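Local coordinates for protein cyclic nucleotide-gated potassium channel mll3241 (Mesorhizobium loti, PDB 4MUV) that forms a cyclic nucleotide-regulated potassium channel activated by cAMP, seen here as its cytoplasmic cyclic nucleotide-binding domain with cyclic GMP bound, at residues Arg12-Phe23 / Met59-Val67; Val30-Ala40 / Leu106-Leu117. The protein carries 3 engineered substitutions. All coordinates share one frame; numbering follows the deposited sequence. Where two conformers were deposited one is given.

Interaction 1: residues Arg12-Phe23 / Met59-Val67; sequences RNWQLVAAVPLF and MFFVVEGSV
Ala19 and Val63 bring the two backbones nearest, with CA atoms 5.7 Å apart, where a type I turn from Val17 to Val20 faces strand 58-64. Val63 packs with both of its methyls. CG1 meets Val20 CG2 at 3.6 Å, and CG2 lies against the Leu16 side chain, which runs across it at about a right angle. Phe61 fills the next position on the same side of the strand. Phe23 points its CZ edge at one face of the Phe61 ring, 3.4 Å from Phe61 CZ. This is an edge-to-face pair with planes at 52°. Leu22 CD2 touches the rim of that ring near its plane, 4.0 Å from Phe61 CE2. Val20 reaches both neighbours: its CG1, anti to the backbone N (chi1 -177°), lies 3.8 Å from Phe61 CD2.

At the other end the contact turns polar. Arg12 NH2 makes a weak, bent salt-bridge hydrogen bond to Glu64 OE1 (3.2 Å), and OE1 also bonds Ser105 OG. A water accepts from Arg12 NH2 and donates to Glu64 OE2 and Gln15 OE1. Leu16 CD1 lies over the guanidinium centre.

Val63 and Glu64 share Ser105 as opposite residue: a classic beta bulge. Helix 13-17 and the turn after it thus pack on one sheet of the domain's beta-roll. Helix 28-37 packs on Val17 and Phe23, helix 122-139 on Leu22, and strand 104-110 on Val63 through Leu107.

Interaction 2: residues Val30-Ala40 / Leu106-Leu117; sequences VLVEIVRALRA and LLSLHSADFQML
Arg39 sets CG anti to its carbonyl carbon (chi1 -59°) and extends to NE, His110 CG is likewise anti to its carbonyl carbon, and the two side chains meet at about a right angle. His110 NE2 sits over one face of the guanidinium, toward its rim, 3.5 Å from Arg39 NH1. The planes are 44° apart, and the angle is too poor for a hydrogen bond. In the backbone, Arg39 and Ser108 form an antiparallel hydrogen-bonded pair. Ser108 N reaches Arg39 O at 2.9 Å and Arg39 N reaches Ser108 O at 3.0 Å. Ala40 and Leu107 are the next, non-hydrogen-bonded pair, with Ala40 CB 3.8 Å from Leu107 CD2. Helix 28-37 thus leads into edge strand 39-43, and strand 104-110 into helix 111-120.

Leu38 spreads its two methyls over the strand, CD1 toward Leu107 and CD2 3.7 Å from Leu109 CD1. Helices 30-37 and 111-117 run nearly antiparallel (171°). Between them Ile34 CD1 meets Leu117 CB at 3.9 Å, and Ala37 CB lies against the Asp113 carboxylate. With an alanine in place of Arg39, His110 NE2 would probably lose the guanidinium it packs over and the ring be freer to turn.

One water links Asp113 OD2, Ala37 O and His110 N. Glu33 OE2 and Asp113 OD1 lie 4.7 Å apart with another between them; if both carboxylates are charged, it probably eases their repulsion.

In the fold
Interactions 1 and 2 meet on one antiparallel sheet of the cyclic nucleotide-binding domain, where strands 58-64 and 104-110 are neighbours. Their centres are about 11 Å apart. Met59 O and Leu109 N probably share a hydrogen bond of 2.8 Å. Asn13 ND2 reaches Leu38 O, also at 2.8 Å, and ties helix 13-17 to the junction of helix 28-37 and strand 39-43. Met59 SD packs on Phe114 CD1. Neither contact includes a residue of the ligand pocket. The side chains of Phe61 and Leu109 are about 7 and 8 Å from that of Glu85, and that of Phe61 is about 10 Å from the bound cyclic GMP. A bound sodium ion lies about 3 Å from the Arg39 side chain.

Interaction 1: residues Arg12-Phe23 / Met59-Val67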
loop_
_atom_site.group_PDB
_atom_site.type_symbol
_atom_site.label_atom_id
_atom_site.label_comp_id
_atom_site.label_asym_id
_atom_site.label_seq_id
_atom_site.Cartn_x
_atom_site.Cartn_y
_atom_site.Cartn_z
ATOM N N ARG A 12 -13.083 -9.277 3.918
ATOM C CA ARG A 12 -13.084 -8.777 2.543
ATOM C C ARG A 12 -11.780 -9.097 1.811
ATOM O O ARG A 12 -11.675 -8.902 0.591
ATOM C CB ARG A 12 -13.230 -7.230 2.522
ATOM C CG ARG A 12 -14.323 -6.622 3.433
ATOM C CD ARG A 12 -14.296 -5.085 3.327
ATOM N NE ARG A 12 -14.458 -4.697 1.932
ATOM C CZ ARG A 12 -14.168 -3.511 1.379
ATOM N NH1 ARG A 12 -13.611 -2.518 2.080
ATOM N NH2 ARG A 12 -14.416 -3.331 0.081
ATOM N N ASN A 13 -10.761 -9.563 2.515
ATOM C CA ASN A 13 -9.411 -9.476 1.963
ATOM C C ASN A 13 -9.187 -10.327 0.734
ATOM O O ASN A 13 -8.600 -9.862 -0.236
ATOM C CB ASN A 13 -8.379 -9.878 2.989
ATOM C CG ASN A 13 -8.192 -8.881 4.072
ATOM O OD1 ASN A 13 -8.896 -7.894 4.151
ATOM N ND2 ASN A 13 -7.237 -9.148 4.948
ATOM N N TRP A 14 -9.590 -11.597 0.802
ATOM C CA TRP A 14 -9.336 -12.475 -0.319
ATOM C C TRP A 14 -10.064 -11.986 -1.574
ATOM O O TRP A 14 -9.495 -11.995 -2.665
ATOM C CB TRP A 14 -9.744 -13.905 0.010
ATOM C CG TRP A 14 -9.261 -14.823 -1.061
ATOM C CD1 TRP A 14 -10.002 -15.354 -2.050
ATOM C CD2 TRP A 14 -7.916 -15.255 -1.280
ATOM N NE1 TRP A 14 -9.216 -16.104 -2.883
ATOM C CE2 TRP A 14 -7.931 -16.068 -2.423
ATOM C CE3 TRP A 14 -6.704 -15.047 -0.606
ATOM C CZ2 TRP A 14 -6.803 -16.655 -2.928
ATOM C CZ3 TRP A 14 -5.559 -15.654 -1.104
ATOM C CH2 TRP A 14 -5.628 -16.457 -2.265
ATOM N N GLN A 15 -11.318 -11.555 -1.428
ATOM C CA GLN A 15 -12.062 -11.067 -2.588
ATOM C C GLN A 15 -11.324 -9.912 -3.250
ATOM O O GLN A 15 -11.240 -9.822 -4.483
ATOM C CB GLN A 15 -13.483 -10.651 -2.209
ATOM C CG GLN A 15 -14.299 -10.100 -3.397
ATOM C CD GLN A 15 -14.206 -8.571 -3.541
ATOM O OE1 GLN A 15 -14.354 -7.833 -2.565
ATOM N NE2 GLN A 15 -13.989 -8.097 -4.760
ATOM N N LEU A 16 -10.784 -9.018 -2.417
ATOM C CA LEU A 16 -10.133 -7.813 -2.903
ATOM C C LEU A 16 -8.750 -8.059 -3.474
ATOM O O LEU A 16 -8.285 -7.284 -4.317
ATOM C CB LEU A 16 -10.022 -6.800 -1.770
ATOM C CG LEU A 16 -11.326 -6.179 -1.305
ATOM C CD1 LEU A 16 -11.125 -5.369 -0.027
ATOM C CD2 LEU A 16 -11.880 -5.273 -2.400
ATOM N N VAL A 17 -8.059 -9.107 -3.037
ATOM C CA VAL A 17 -6.676 -9.256 -3.461
ATOM C C VAL A 17 -6.543 -9.596 -4.941
ATOM O O VAL A 17 -5.491 -9.368 -5.540
ATOM C CB VAL A 17 -5.874 -10.253 -2.567
ATOM C CG1 VAL A 17 -6.115 -11.712 -2.939
ATOM C CG2 VAL A 17 -4.374 -9.914 -2.596
ATOM N N ALA A 18 -7.606 -10.113 -5.559
ATOM C CA ALA A 18 -7.570 -10.390 -6.997
ATOM C C ALA A 18 -7.307 -9.107 -7.812
ATOM O O ALA A 18 -6.869 -9.182 -8.943
ATOM C CB ALA A 18 -8.878 -11.038 -7.441
ATOM N N ALA A 19 -7.541 -7.938 -7.213
ATOM C CA ALA A 19 -7.298 -6.646 -7.865
ATOM C C ALA A 19 -5.852 -6.126 -7.721
ATOM O O ALA A 19 -5.559 -4.995 -8.116
ATOM C CB ALA A 19 -8.271 -5.610 -7.321
ATOM N N VAL A 20 -4.948 -6.929 -7.190
ATOM C CA VAL A 20 -3.553 -6.505 -6.986
ATOM C C VAL A 20 -2.619 -7.304 -7.882
ATOM O O VAL A 20 -2.203 -8.388 -7.509
ATOM C CB VAL A 20 -3.116 -6.676 -5.505
ATOM C CG1 VAL A 20 -1.677 -6.152 -5.293
ATOM C CG2 VAL A 20 -4.070 -5.934 -4.590
ATOM N N PRO A 21 -2.247 -6.737 -9.043
ATOM C CA PRO A 21 -1.409 -7.496 -9.971
ATOM C C PRO A 21 -0.094 -7.937 -9.371
ATOM O O PRO A 21 0.408 -9.001 -9.722
ATOM C CB PRO A 21 -1.139 -6.496 -11.095
ATOM C CG PRO A 21 -2.288 -5.593 -11.067
ATOM C CD PRO A 21 -2.635 -5.439 -9.620
ATOM N N LEU A 22 0.459 -7.131 -8.480
ATOM C CA LEU A 22 1.734 -7.456 -7.875
ATOM C C LEU A 22 1.732 -8.857 -7.280
ATOM O O LEU A 22 2.745 -9.550 -7.315
ATOM C CB LEU A 22 2.092 -6.434 -6.788
ATOM C CG LEU A 22 3.504 -6.521 -6.219
ATOM C CD1 LEU A 22 4.540 -6.204 -7.313
ATOM C CD2 LEU A 22 3.653 -5.537 -5.060
ATOM N N PHE A 23 0.588 -9.268 -6.745
ATOM C CA PHE A 23 0.520 -10.517 -5.984
ATOM C C PHE A 23 0.183 -11.723 -6.838
ATOM O O PHE A 23 0.222 -12.838 -6.344
ATOM C CB PHE A 23 -0.485 -10.395 -4.846
ATOM C CG PHE A 23 -0.085 -9.399 -3.761
ATOM C CD1 PHE A 23 1.240 -9.032 -3.565
ATOM C CD2 PHE A 23 -1.048 -8.845 -2.948
ATOM C CE1 PHE A 23 1.608 -8.118 -2.573
ATOM C CE2 PHE A 23 -0.714 -7.927 -1.952
ATOM C CZ PHE A 23 0.623 -7.559 -1.760
ATOM N N MET A 59 2.049 0.210 4.450
ATOM C CA MET A 59 1.773 0.664 3.087
ATOM C C MET A 59 0.410 0.137 2.671
ATOM O O MET A 59 -0.245 -0.592 3.430
ATOM C CB MET A 59 2.864 0.266 2.094
ATOM C CG MET A 59 2.955 -1.219 1.859
ATOM S SD MET A 59 3.954 -1.667 0.427
ATOM C CE MET A 59 2.926 -1.031 -0.891
ATOM N N PHE A 60 -0.027 0.539 1.484
ATOM C CA PHE A 60 -1.413 0.371 1.077
ATOM C C PHE A 60 -1.490 -0.039 -0.388
ATOM O O PHE A 60 -0.779 0.514 -1.243
ATOM C CB PHE A 60 -2.174 1.671 1.230
ATOM C CG PHE A 60 -2.134 2.245 2.617
ATOM C CD1 PHE A 60 -3.102 1.900 3.543
ATOM C CD2 PHE A 60 -1.163 3.153 2.973
ATOM C CE1 PHE A 60 -3.091 2.429 4.817
ATOM C CE2 PHE A 60 -1.138 3.694 4.256
ATOM C CZ PHE A 60 -2.106 3.328 5.175
ATOM N N PHE A 61 -2.372 -1.001 -0.679
ATOM C CA PHE A 61 -2.705 -1.425 -2.039
ATOM C C PHE A 61 -4.097 -0.924 -2.342
ATOM O O PHE A 61 -5.043 -1.203 -1.620
ATOM C CB PHE A 61 -2.623 -2.946 -2.142
ATOM C CG PHE A 61 -1.256 -3.446 -1.842
ATOM C CD1 PHE A 61 -0.870 -3.698 -0.545
ATOM C CD2 PHE A 61 -0.324 -3.591 -2.856
ATOM C CE1 PHE A 61 0.407 -4.111 -0.271
ATOM C CE2 PHE A 61 0.965 -3.984 -2.576
ATOM C CZ PHE A 61 1.327 -4.250 -1.280
ATOM N N VAL A 62 -4.228 -0.153 -3.425
ATOM C CA VAL A 62 -5.544 0.367 -3.814
ATOM C C VAL A 62 -6.320 -0.734 -4.525
ATOM O O VAL A 62 -5.817 -1.352 -5.468
ATOM C CB VAL A 62 -5.425 1.578 -4.757
ATOM C CG1 VAL A 62 -6.783 2.119 -5.118
ATOM C CG2 VAL A 62 -4.582 2.673 -4.122
ATOM N N VAL A 63 -7.546 -1.002 -4.072
ATOM C CA VAL A 63 -8.323 -2.089 -4.651
ATOM C C VAL A 63 -9.677 -1.669 -5.194
ATOM O O VAL A 63 -10.215 -2.406 -6.004
ATOM C CB VAL A 63 -8.378 -3.336 -3.690
ATOM C CG1 VAL A 63 -7.006 -4.022 -3.605
ATOM C CG2 VAL A 63 -8.845 -2.980 -2.316
ATOM N N GLU A 64 -10.202 -0.518 -4.769
ATOM C CA GLU A 64 -11.435 0.072 -5.318
ATOM C C GLU A 64 -11.320 1.580 -5.148
ATOM O O GLU A 64 -10.842 2.042 -4.113
ATOM C CB GLU A 64 -12.703 -0.394 -4.567
ATOM C CG GLU A 64 -12.917 -1.910 -4.452
ATOM C CD GLU A 64 -14.135 -2.285 -3.620
ATOM O OE1 GLU A 64 -14.414 -1.630 -2.586
ATOM O OE2 GLU A 64 -14.804 -3.260 -3.979
ATOM N N GLY A 65 -11.735 2.360 -6.141
ATOM C CA GLY A 65 -11.629 3.802 -6.027
ATOM C C GLY A 65 -10.222 4.299 -6.273
ATOM O O GLY A 65 -9.392 3.589 -6.793
ATOM N N SER A 66 -9.962 5.545 -5.907
ATOM C CA SER A 66 -8.668 6.150 -6.166
ATOM C C SER A 66 -8.203 7.089 -5.060
ATOM O O SER A 66 -9.005 7.622 -4.276
ATOM C CB SER A 66 -8.688 6.893 -7.497
ATOM O OG SER A 66 -9.615 7.952 -7.463
ATOM N N VAL A 67 -6.884 7.275 -5.014
ATOM C CA VAL A 67 -6.241 8.250 -4.148
ATOM C C VAL A 67 -5.538 9.324 -4.957
ATOM O O VAL A 67 -5.206 9.115 -6.119
ATOM C CB VAL A 67 -5.247 7.595 -3.169
ATOM C CG1 VAL A 67 -5.952 6.575 -2.307
ATOM C CG2 VAL A 67 -4.073 6.995 -3.891
HETATM O O HOH W 1 -15.507 -5.197 -1.980
#

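Interaction 2: residues Val30-Ala40 / Leu106-Leu117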
loop_
_atom_site.group_PDB
_atom_site.type_symbol
_atom_site.label_atom_id
_atom_site.label_comp_id
_atom_site.label_asym_id
_atom_site.label_seq_id
_atom_site.Cartn_x
_atom_site.Cartn_y
_atom_site.Cartn_z
ATOM N N VAL A 30 2.783 -17.978 0.041
ATOM C CA VAL A 30 3.174 -16.607 0.323
ATOM C C VAL A 30 1.956 -15.678 0.191
ATOM O O VAL A 30 1.699 -14.845 1.064
ATOM C CB VAL A 30 4.329 -16.096 -0.562
ATOM C CG1 VAL A 30 4.684 -14.651 -0.190
ATOM C CG2 VAL A 30 5.557 -16.952 -0.389
ATOM N N LEU A 31 1.180 -15.843 -0.868
ATOM C CA LEU A 31 0.000 -15.007 -1.035
ATOM C C LEU A 31 -0.963 -15.191 0.138
ATOM O O LEU A 31 -1.477 -14.230 0.680
ATOM C CB LEU A 31 -0.708 -15.341 -2.336
ATOM C CG LEU A 31 -1.986 -14.515 -2.576
ATOM C CD1 LEU A 31 -1.701 -13.037 -2.669
ATOM C CD2 LEU A 31 -2.653 -14.985 -3.848
ATOM N N VAL A 32 -1.218 -16.430 0.534
ATOM C CA VAL A 32 -2.143 -16.640 1.634
ATOM C C VAL A 32 -1.611 -16.032 2.937
ATOM O O VAL A 32 -2.355 -15.382 3.674
ATOM C CB VAL A 32 -2.519 -18.119 1.772
ATOM C CG1 VAL A 32 -3.315 -18.366 3.042
ATOM C CG2 VAL A 32 -3.307 -18.588 0.553
ATOM N N GLU A 33 -0.318 -16.206 3.199
ATOM C CA GLU A 33 0.279 -15.646 4.400
ATOM C C GLU A 33 0.075 -14.129 4.431
ATOM O O GLU A 33 -0.309 -13.543 5.465
ATOM C CB GLU A 33 1.765 -16.025 4.481
ATOM C CG GLU A 33 2.403 -15.882 5.848
ATOM C CD GLU A 33 2.966 -14.505 6.138
ATOM O OE1 GLU A 33 3.089 -13.669 5.211
ATOM O OE2 GLU A 33 3.307 -14.255 7.318
ATOM N N ILE A 34 0.325 -13.469 3.305
ATOM C CA ILE A 34 0.217 -12.026 3.234
ATOM C C ILE A 34 -1.234 -11.582 3.355
ATOM O O ILE A 34 -1.529 -10.623 4.069
ATOM C CB ILE A 34 0.897 -11.521 1.980
ATOM C CG1 ILE A 34 2.415 -11.739 2.100
ATOM C CG2 ILE A 34 0.562 -10.055 1.736
ATOM C CD1 ILE A 34 3.121 -10.876 3.208
ATOM N N VAL A 35 -2.148 -12.287 2.711
ATOM C CA VAL A 35 -3.550 -11.896 2.782
ATOM C C VAL A 35 -4.108 -11.966 4.206
ATOM O O VAL A 35 -4.894 -11.118 4.607
ATOM C CB VAL A 35 -4.400 -12.652 1.764
ATOM C CG1 VAL A 35 -5.869 -12.251 1.909
ATOM C CG2 VAL A 35 -3.944 -12.296 0.371
ATOM N N ARG A 36 -3.662 -12.937 4.990
ATOM C CA ARG A 36 -4.060 -13.017 6.384
ATOM C C ARG A 36 -3.561 -11.816 7.194
ATOM O O ARG A 36 -4.171 -11.452 8.201
ATOM C CB ARG A 36 -3.533 -14.300 7.024
ATOM C CG ARG A 36 -4.125 -15.562 6.508
ATOM C CD ARG A 36 -3.688 -16.726 7.404
ATOM N NE ARG A 36 -3.789 -18.028 6.742
ATOM C CZ ARG A 36 -4.935 -18.657 6.485
ATOM N NH1 ARG A 36 -6.091 -18.116 6.848
ATOM N NH2 ARG A 36 -4.927 -19.847 5.884
ATOM N N ALA A 37 -2.443 -11.233 6.778
ATOM C CA ALA A 37 -1.845 -10.123 7.497
ATOM C C ALA A 37 -2.396 -8.783 7.062
ATOM O O ALA A 37 -2.313 -7.799 7.802
ATOM C CB ALA A 37 -0.355 -10.147 7.307
ATOM N N LEU A 38 -2.949 -8.715 5.855
ATOM C CA LEU A 38 -3.501 -7.476 5.340
ATOM C C LEU A 38 -4.729 -7.093 6.133
ATOM O O LEU A 38 -5.384 -7.950 6.718
ATOM C CB LEU A 38 -3.902 -7.613 3.876
ATOM C CG LEU A 38 -2.768 -7.750 2.875
ATOM C CD1 LEU A 38 -3.302 -8.155 1.509
ATOM C CD2 LEU A 38 -1.987 -6.471 2.777
ATOM N N ARG A 39 -5.058 -5.809 6.125
ATOM C CA ARG A 39 -6.284 -5.330 6.735
ATOM C C ARG A 39 -7.007 -4.447 5.731
ATOM O O ARG A 39 -6.473 -3.456 5.284
ATOM C CB ARG A 39 -5.980 -4.585 8.037
ATOM C CG ARG A 39 -5.247 -5.427 9.088
ATOM C CD ARG A 39 -4.906 -4.609 10.320
ATOM N NE ARG A 39 -4.067 -5.349 11.253
ATOM C CZ ARG A 39 -3.635 -4.841 12.406
ATOM N NH1 ARG A 39 -3.973 -3.598 12.758
ATOM N NH2 ARG A 39 -2.873 -5.572 13.208
ATOM N N ALA A 40 -8.239 -4.798 5.367
ATOM C CA ALA A 40 -8.976 -3.985 4.414
ATOM C C ALA A 40 -9.591 -2.784 5.118
ATOM O O ALA A 40 -10.149 -2.905 6.206
ATOM C CB ALA A 40 -10.042 -4.810 3.692
ATOM N N LEU A 106 -8.721 0.058 0.414
ATOM C CA LEU A 106 -7.304 -0.226 0.508
ATOM C C LEU A 106 -7.095 -1.536 1.234
ATOM O O LEU A 106 -7.857 -1.883 2.122
ATOM C CB LEU A 106 -6.622 0.862 1.348
ATOM C CG LEU A 106 -6.828 2.305 0.963
ATOM C CD1 LEU A 106 -6.230 3.256 1.987
ATOM C CD2 LEU A 106 -6.241 2.570 -0.398
ATOM N N LEU A 107 -6.026 -2.230 0.883
ATOM C CA LEU A 107 -5.475 -3.304 1.707
ATOM C C LEU A 107 -4.199 -2.756 2.351
ATOM O O LEU A 107 -3.245 -2.404 1.661
ATOM C CB LEU A 107 -5.193 -4.561 0.875
ATOM C CG LEU A 107 -6.431 -5.217 0.267
ATOM C CD1 LEU A 107 -6.035 -6.269 -0.738
ATOM C CD2 LEU A 107 -7.279 -5.849 1.351
ATOM N N SER A 108 -4.209 -2.678 3.682
ATOM C CA SER A 108 -3.096 -2.154 4.472
ATOM C C SER A 108 -2.153 -3.262 4.881
ATOM O O SER A 108 -2.608 -4.285 5.387
ATOM C CB SER A 108 -3.646 -1.466 5.730
ATOM O OG SER A 108 -2.615 -0.945 6.545
ATOM N N LEU A 109 -0.867 -3.035 4.682
ATOM C CA LEU A 109 0.174 -3.986 5.012
ATOM C C LEU A 109 1.125 -3.328 5.997
ATOM O O LEU A 109 1.781 -2.335 5.674
ATOM C CB LEU A 109 0.938 -4.354 3.747
ATOM C CG LEU A 109 2.047 -5.390 3.898
ATOM C CD1 LEU A 109 1.430 -6.735 4.241
ATOM C CD2 LEU A 109 2.879 -5.498 2.623
ATOM N N HIS A 110 1.178 -3.859 7.213
ATOM C CA HIS A 110 2.048 -3.300 8.231
ATOM C C HIS A 110 3.511 -3.598 7.920
ATOM O O HIS A 110 3.844 -4.553 7.231
ATOM C CB HIS A 110 1.660 -3.835 9.594
ATOM C CG HIS A 110 0.456 -3.169 10.182
ATOM N ND1 HIS A 110 -0.678 -2.868 9.453
ATOM C CD2 HIS A 110 0.208 -2.757 11.444
ATOM C CE1 HIS A 110 -1.574 -2.306 10.244
ATOM N NE2 HIS A 110 -1.058 -2.222 11.455
ATOM N N SER A 111 4.396 -2.768 8.446
ATOM C CA SER A 111 5.821 -2.854 8.168
ATOM C C SER A 111 6.404 -4.252 8.361
ATOM O O SER A 111 7.158 -4.723 7.528
ATOM C CB SER A 111 6.589 -1.842 9.020
ATOM O OG SER A 111 7.955 -1.847 8.655
ATOM N N ALA A 112 6.046 -4.918 9.458
ATOM C CA ALA A 112 6.643 -6.221 9.709
ATOM C C ALA A 112 6.333 -7.173 8.561
ATOM O O ALA A 112 7.165 -7.972 8.143
ATOM C CB ALA A 112 6.134 -6.816 10.998
ATOM N N ASP A 113 5.100 -7.115 8.086
ATOM C CA ASP A 113 4.667 -8.023 7.021
ATOM C C ASP A 113 5.236 -7.616 5.656
ATOM O O ASP A 113 5.513 -8.475 4.828
ATOM C CB ASP A 113 3.163 -8.110 7.024
ATOM C CG ASP A 113 2.654 -8.616 8.336
ATOM O OD1 ASP A 113 3.002 -9.760 8.706
ATOM O OD2 ASP A 113 1.923 -7.872 8.997
ATOM N N PHE A 114 5.445 -6.317 5.452
ATOM C CA PHE A 114 6.183 -5.834 4.292
ATOM C C PHE A 114 7.601 -6.395 4.290
ATOM O O PHE A 114 8.103 -6.804 3.229
ATOM C CB PHE A 114 6.210 -4.305 4.312
ATOM C CG PHE A 114 7.071 -3.672 3.253
ATOM C CD1 PHE A 114 6.555 -3.388 2.001
ATOM C CD2 PHE A 114 8.390 -3.322 3.519
ATOM C CE1 PHE A 114 7.316 -2.768 1.044
ATOM C CE2 PHE A 114 9.158 -2.697 2.552
ATOM C CZ PHE A 114 8.624 -2.440 1.313
ATOM N N GLN A 115 8.277 -6.389 5.444
ATOM C CA GLN A 115 9.634 -6.932 5.484
ATOM C C GLN A 115 9.626 -8.433 5.205
ATOM O O GLN A 115 10.508 -8.934 4.514
ATOM C CB GLN A 115 10.344 -6.638 6.807
ATOM C CG GLN A 115 10.393 -5.162 7.206
ATOM C CD GLN A 115 11.050 -4.247 6.189
ATOM O OE1 GLN A 115 11.685 -4.680 5.239
ATOM N NE2 GLN A 115 10.869 -2.957 6.382
ATOM N N MET A 116 8.636 -9.148 5.735
ATOM C CA MET A 116 8.544 -10.567 5.434
ATOM C C MET A 116 8.325 -10.786 3.947
ATOM O O MET A 116 8.948 -11.662 3.360
ATOM C CB MET A 116 7.437 -11.241 6.215
ATOM C CG MET A 116 7.260 -12.666 5.762
ATOM S SD MET A 116 6.470 -13.714 6.972
ATOM C CE MET A 116 7.764 -13.875 8.183
ATOM N N LEU A 117 7.448 -9.997 3.342
ATOM C CA LEU A 117 7.196 -10.108 1.912
ATOM C C LEU A 117 8.472 -9.876 1.106
ATOM O O LEU A 117 8.782 -10.626 0.197
ATOM C CB LEU A 117 6.109 -9.119 1.502
ATOM C CG LEU A 117 5.772 -8.978 0.011
ATOM C CD1 LEU A 117 5.358 -10.320 -0.620
ATOM C CD2 LEU A 117 4.666 -7.916 -0.189
HETATM O O HOH W 2 4.124 -11.667 6.982
HETATM O O HOH W 3 0.036 -6.335 7.823
HETATM O O HOH W 4 -2.348 -4.538 8.214
#